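UDP-glucose:anthocyanidin 3-O-glucosyltransferase (Clitoria ternatea, PDB 4REL) is a plant glycosyltransferase of the GT-B fold, built from two domains with parallel beta-sheets flanked by helices. Local coordinates at residues E281-F294 against V389-L403. Residues are numbered along the deposited sequence; the frame is centred on the assembly and turned at random. Where two conformers were deposited one is given.
Sequences EVVAVAEALEESGF and VFTKNGFVKSLNLIL
The F294 ring lies between S292 O, over the centre of one face, and L403 CD1, a CH-pi contact 3.9 Å from the ring centroid, on the other. N400 OD1 comes to its edge near the ring plane, 3.4 Å from CZ, where the ring's slightly positive hydrogens suit an oxygen. The N400 amide is held in place by ND2, which donates to V396 O and to a water bound to S292 O. At the other end of the contact V285 CG2 sits over one face of F390, 3.6 Å from the centroid; chi1 of 166° sets this branch beside the backbone N and turns CG1 to the carbonyl side, where it meets F395 CE2. The F395 ring is sandwiched between L399 CD1 and F390 CE1, while A288 CB approaches it obliquely, 3.4 Å from CD2. Small residues suit this crossing: A284 and A288 let helix 281-292 come within 8.2 Å of helix 392-403, axis to axis, at -49°. E281 OE2 accepts from F390 N at 2.9 Å, nearly straight at 168° but from above the carboxylate plane; its OE1 forms a salt bridge with R362. T391, at the N-cap of helix 392-403, accepts from G394 N through OG1. Both helices pack beside the C-terminal domain's parallel sheet, V285 and L289 on W298 of strand 296-299, F395 and L399 on I360 of strand 359-361. The interface is thus mainly apolar, with one direct hydrogen bond across it, at E281, whose buried carboxylate R362 probably keeps ionised.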
loop_
_atom_site.group_PDB
_atom_site.type_symbol
_atom_site.label_atom_id
_atom_site.label_comp_id
_atom_site.label_asym_id
_atom_site.label_seq_id
_atom_site.Cartn_x
_atom_site.Cartn_y
_atom_site.Cartn_z
ATOM N N GLU A 281 6.712 -21.893 -5.939
ATOM C CA GLU A 281 7.259 -21.039 -4.883
ATOM C C GLU A 281 6.559 -21.258 -3.551
ATOM O O GLU A 281 7.181 -21.129 -2.491
ATOM C CB GLU A 281 7.229 -19.563 -5.289
ATOM C CG GLU A 281 8.369 -19.209 -6.203
ATOM C CD GLU A 281 8.413 -17.753 -6.551
ATOM O OE1 GLU A 281 8.104 -17.421 -7.711
ATOM O OE2 GLU A 281 8.777 -16.937 -5.677
ATOM N N VAL A 282 5.271 -21.587 -3.598
ATOM C CA VAL A 282 4.560 -21.954 -2.375
ATOM C C VAL A 282 5.217 -23.200 -1.782
ATOM O O VAL A 282 5.485 -23.261 -0.580
ATOM C CB VAL A 282 3.069 -22.223 -2.626
ATOM C CG1 VAL A 282 2.385 -22.644 -1.334
ATOM C CG2 VAL A 282 2.405 -20.985 -3.204
ATOM N N VAL A 283 5.484 -24.189 -2.628
ATOM C CA VAL A 283 6.176 -25.394 -2.187
ATOM C C VAL A 283 7.553 -25.057 -1.613
ATOM O O VAL A 283 7.933 -25.569 -0.566
ATOM C CB VAL A 283 6.347 -26.416 -3.328
ATOM C CG1 VAL A 283 7.267 -27.553 -2.889
ATOM C CG2 VAL A 283 4.993 -26.954 -3.764
ATOM N N ALA A 284 8.293 -24.195 -2.309
ATOM C CA ALA A 284 9.618 -23.782 -1.855
ATOM C C ALA A 284 9.573 -23.107 -0.488
ATOM O O ALA A 284 10.438 -23.352 0.359
ATOM C CB ALA A 284 10.275 -22.851 -2.874
ATOM N N VAL A 285 8.578 -22.251 -0.285
ATOM C CA VAL A 285 8.408 -21.586 1.006
ATOM C C VAL A 285 8.185 -22.622 2.106
ATOM O O VAL A 285 8.845 -22.579 3.150
ATOM C CB VAL A 285 7.257 -20.567 0.964
ATOM C CG1 VAL A 285 6.858 -20.129 2.378
ATOM C CG2 VAL A 285 7.664 -19.358 0.111
ATOM N N ALA A 286 7.282 -23.570 1.868
ATOM C CA ALA A 286 7.040 -24.619 2.862
ATOM C C ALA A 286 8.297 -25.442 3.171
ATOM O O ALA A 286 8.630 -25.659 4.340
ATOM C CB ALA A 286 5.887 -25.532 2.434
ATOM N N GLU A 287 8.999 -25.893 2.131
ATOM C CA GLU A 287 10.214 -26.686 2.332
ATOM C C GLU A 287 11.265 -25.940 3.150
ATOM O O GLU A 287 11.907 -26.519 4.038
ATOM C CB GLU A 287 10.809 -27.086 0.979
ATOM C CG GLU A 287 9.950 -28.068 0.217
ATOM C CD GLU A 287 10.515 -28.392 -1.144
ATOM O OE1 GLU A 287 11.463 -27.700 -1.580
ATOM O OE2 GLU A 287 10.007 -29.338 -1.781
ATOM N N ALA A 288 11.447 -24.660 2.836
ATOM C CA ALA A 288 12.447 -23.834 3.517
ATOM C C ALA A 288 12.047 -23.600 4.964
ATOM O O ALA A 288 12.875 -23.677 5.863
ATOM C CB ALA A 288 12.633 -22.509 2.806
ATOM N N LEU A 289 10.774 -23.308 5.189
ATOM C CA LEU A 289 10.307 -23.092 6.555
ATOM C C LEU A 289 10.537 -24.341 7.393
ATOM O O LEU A 289 11.082 -24.262 8.496
ATOM C CB LEU A 289 8.828 -22.694 6.571
ATOM C CG LEU A 289 8.507 -21.248 6.199
ATOM C CD1 LEU A 289 6.990 -21.034 6.175
ATOM C CD2 LEU A 289 9.164 -20.268 7.161
ATOM N N GLU A 290 10.149 -25.498 6.864
ATOM C CA GLU A 290 10.323 -26.745 7.607
ATOM C C GLU A 290 11.798 -27.039 7.861
ATOM O O GLU A 290 12.192 -27.372 8.977
ATOM C CB GLU A 290 9.678 -27.933 6.874
ATOM C CG GLU A 290 9.875 -29.248 7.614
ATOM C CD GLU A 290 9.025 -30.378 7.074
ATOM O OE1 GLU A 290 8.339 -30.190 6.044
ATOM O OE2 GLU A 290 9.035 -31.464 7.695
ATOM N N GLU A 291 12.614 -26.915 6.821
ATOM C CA GLU A 291 14.026 -27.248 6.943
ATOM C C GLU A 291 14.749 -26.286 7.885
ATOM O O GLU A 291 15.678 -26.686 8.582
ATOM C CB GLU A 291 14.699 -27.277 5.567
ATOM C CG GLU A 291 15.792 -28.326 5.436
ATOM C CD GLU A 291 17.174 -27.719 5.278
ATOM O OE1 GLU A 291 17.327 -26.782 4.464
ATOM O OE2 GLU A 291 18.108 -28.181 5.970
ATOM N N SER A 292 14.299 -25.033 7.927
ATOM C CA SER A 292 14.959 -24.004 8.731
ATOM C C SER A 292 14.888 -24.300 10.219
ATOM O O SER A 292 15.782 -23.912 10.970
ATOM C CB SER A 292 14.378 -22.614 8.448
ATOM O OG SER A 292 13.146 -22.416 9.119
ATOM N N GLY A 293 13.822 -24.982 10.639
ATOM C CA GLY A 293 13.609 -25.280 12.045
ATOM C C GLY A 293 13.091 -24.109 12.866
ATOM O O GLY A 293 12.835 -24.262 14.064
ATOM N N PHE A 294 12.933 -22.943 12.241
ATOM C CA PHE A 294 12.518 -21.751 12.981
ATOM C C PHE A 294 11.022 -21.793 13.220
ATOM O O PHE A 294 10.280 -22.376 12.426
ATOM C CB PHE A 294 12.851 -20.464 12.212
ATOM C CG PHE A 294 14.325 -20.230 12.000
ATOM C CD1 PHE A 294 15.193 -20.149 13.077
ATOM C CD2 PHE A 294 14.830 -20.054 10.718
ATOM C CE1 PHE A 294 16.550 -19.918 12.880
ATOM C CE2 PHE A 294 16.183 -19.824 10.513
ATOM C CZ PHE A 294 17.044 -19.755 11.598
ATOM N N VAL A 389 13.545 -15.174 -6.355
ATOM C CA VAL A 389 12.321 -15.952 -6.291
ATOM C C VAL A 389 12.524 -16.904 -5.126
ATOM O O VAL A 389 13.665 -17.189 -4.747
ATOM C CB VAL A 389 12.064 -16.756 -7.595
ATOM C CG1 VAL A 389 11.848 -15.827 -8.777
ATOM C CG2 VAL A 389 13.226 -17.698 -7.874
ATOM N N PHE A 390 11.437 -17.382 -4.532
ATOM C CA PHE A 390 11.580 -18.304 -3.419
ATOM C C PHE A 390 12.127 -19.630 -3.904
ATOM O O PHE A 390 11.599 -20.226 -4.841
ATOM C CB PHE A 390 10.239 -18.551 -2.724
ATOM C CG PHE A 390 9.771 -17.404 -1.874
ATOM C CD1 PHE A 390 10.511 -16.990 -0.772
ATOM C CD2 PHE A 390 8.581 -16.754 -2.163
ATOM C CE1 PHE A 390 10.073 -15.935 0.025
ATOM C CE2 PHE A 390 8.141 -15.699 -1.376
ATOM C CZ PHE A 390 8.882 -15.292 -0.282
ATOM N N THR A 391 13.205 -20.070 -3.274
ATOM C CA THR A 391 13.718 -21.421 -3.463
ATOM C C THR A 391 13.989 -21.928 -2.062
ATOM O O THR A 391 14.145 -21.134 -1.143
ATOM C CB THR A 391 15.046 -21.436 -4.223
ATOM O OG1 THR A 391 16.041 -20.755 -3.447
ATOM C CG2 THR A 391 14.912 -20.755 -5.588
ATOM N N LYS A 392 14.076 -23.235 -1.882
ATOM C CA LYS A 392 14.336 -23.772 -0.543
ATOM C C LYS A 392 15.674 -23.300 0.013
ATOM O O LYS A 392 15.732 -22.698 1.078
ATOM C CB LYS A 392 14.266 -25.301 -0.519
ATOM C CG LYS A 392 14.528 -25.895 0.867
ATOM C CD LYS A 392 14.489 -27.417 0.846
ATOM C CE LYS A 392 15.603 -27.992 -0.007
ATOM N NZ LYS A 392 15.513 -29.478 -0.125
ATOM N N ASN A 393 16.757 -23.552 -0.709
ATOM C CA ASN A 393 18.072 -23.186 -0.196
ATOM C C ASN A 393 18.261 -21.690 -0.005
ATOM O O ASN A 393 18.816 -21.260 0.999
ATOM C CB ASN A 393 19.181 -23.781 -1.072
ATOM C CG ASN A 393 19.249 -25.303 -0.969
ATOM O OD1 ASN A 393 18.661 -25.904 -0.063
ATOM N ND2 ASN A 393 19.972 -25.930 -1.896
ATOM N N GLY A 394 17.772 -20.897 -0.953
ATOM C CA GLY A 394 17.938 -19.455 -0.878
ATOM C C GLY A 394 17.180 -18.837 0.280
ATOM O O GLY A 394 17.703 -17.988 0.996
ATOM N N PHE A 395 15.937 -19.267 0.460
ATOM C CA PHE A 395 15.082 -18.739 1.518
ATOM C C PHE A 395 15.608 -19.158 2.897
ATOM O O PHE A 395 15.588 -18.357 3.834
ATOM C CB PHE A 395 13.640 -19.205 1.278
ATOM C CG PHE A 395 12.624 -18.621 2.223
ATOM C CD1 PHE A 395 12.837 -17.414 2.867
ATOM C CD2 PHE A 395 11.439 -19.295 2.452
ATOM C CE1 PHE A 395 11.893 -16.906 3.731
ATOM C CE2 PHE A 395 10.483 -18.792 3.315
ATOM C CZ PHE A 395 10.709 -17.592 3.955
ATOM N N VAL A 396 16.089 -20.395 3.021
ATOM C CA VAL A 396 16.706 -20.831 4.273
ATOM C C VAL A 396 17.869 -19.910 4.626
ATOM O O VAL A 396 18.023 -19.509 5.779
ATOM C CB VAL A 396 17.202 -22.305 4.202
ATOM C CG1 VAL A 396 18.156 -22.616 5.349
ATOM C CG2 VAL A 396 16.029 -23.264 4.235
ATOM N N LYS A 397 18.691 -19.572 3.630
ATOM C CA LYS A 397 19.817 -18.674 3.874
ATOM C C LYS A 397 19.349 -17.301 4.345
ATOM O O LYS A 397 19.909 -16.760 5.287
ATOM C CB LYS A 397 20.729 -18.565 2.645
ATOM C CG LYS A 397 21.512 -19.851 2.371
ATOM C CD LYS A 397 22.338 -19.765 1.094
ATOM C CE LYS A 397 23.016 -21.104 0.792
ATOM N NZ LYS A 397 23.892 -21.036 -0.410
ATOM N N SER A 398 18.304 -16.759 3.717
ATOM C CA SER A 398 17.790 -15.444 4.119
ATOM C C SER A 398 17.218 -15.477 5.534
ATOM O O SER A 398 17.398 -14.526 6.306
ATOM C CB SER A 398 16.737 -14.939 3.132
ATOM O OG SER A 398 17.328 -14.725 1.855
ATOM N N LEU A 399 16.524 -16.564 5.867
ATOM C CA LEU A 399 15.948 -16.719 7.203
ATOM C C LEU A 399 17.051 -16.747 8.245
ATOM O O LEU A 399 16.945 -16.096 9.282
ATOM C CB LEU A 399 15.102 -17.994 7.292
ATOM C CG LEU A 399 13.746 -17.955 6.583
ATOM C CD1 LEU A 399 13.170 -19.357 6.421
ATOM C CD2 LEU A 399 12.798 -17.110 7.400
ATOM N N ASN A 400 18.129 -17.481 7.969
ATOM C CA ASN A 400 19.228 -17.539 8.929
ATOM C C ASN A 400 19.934 -16.205 9.103
ATOM O O ASN A 400 20.271 -15.813 10.224
ATOM C CB ASN A 400 20.235 -18.624 8.542
ATOM C CG ASN A 400 19.821 -19.993 9.034
ATOM O OD1 ASN A 400 20.091 -20.363 10.179
ATOM N ND2 ASN A 400 19.169 -20.757 8.171
ATOM N N LEU A 401 20.156 -15.520 7.987
ATOM C CA LEU A 401 20.832 -14.229 7.993
ATOM C C LEU A 401 20.142 -13.255 8.935
ATOM O O LEU A 401 20.778 -12.698 9.830
ATOM C CB LEU A 401 20.879 -13.644 6.581
ATOM C CG LEU A 401 21.416 -12.216 6.483
ATOM C CD1 LEU A 401 22.869 -12.191 6.925
ATOM C CD2 LEU A 401 21.284 -11.694 5.068
ATOM N N ILE A 402 18.835 -13.077 8.748
ATOM C CA ILE A 402 18.082 -12.099 9.531
ATOM C C ILE A 402 17.795 -12.564 10.964
ATOM O O ILE A 402 17.942 -11.793 11.911
ATOM C CB ILE A 402 16.749 -11.748 8.846
ATOM C CG1 ILE A 402 16.984 -11.224 7.418
ATOM C CG2 ILE A 402 15.947 -10.753 9.686
ATOM C CD1 ILE A 402 17.830 -9.967 7.332
ATOM N N LEU A 403 17.381 -13.815 11.137
ATOM C CA LEU A 403 16.954 -14.265 12.466
ATOM C C LEU A 403 18.081 -14.537 13.464
ATOM O O LEU A 403 17.935 -14.228 14.644
ATOM C CB LEU A 403 16.059 -15.501 12.374
ATOM C CG LEU A 403 14.639 -15.220 11.900
ATOM C CD1 LEU A 403 13.904 -16.546 11.660
ATOM C CD2 LEU A 403 13.908 -14.375 12.938
HETATM O O HOH W 1 18.854 -25.540 2.514
HETATM O O HOH W 2 18.262 -23.170 9.482
#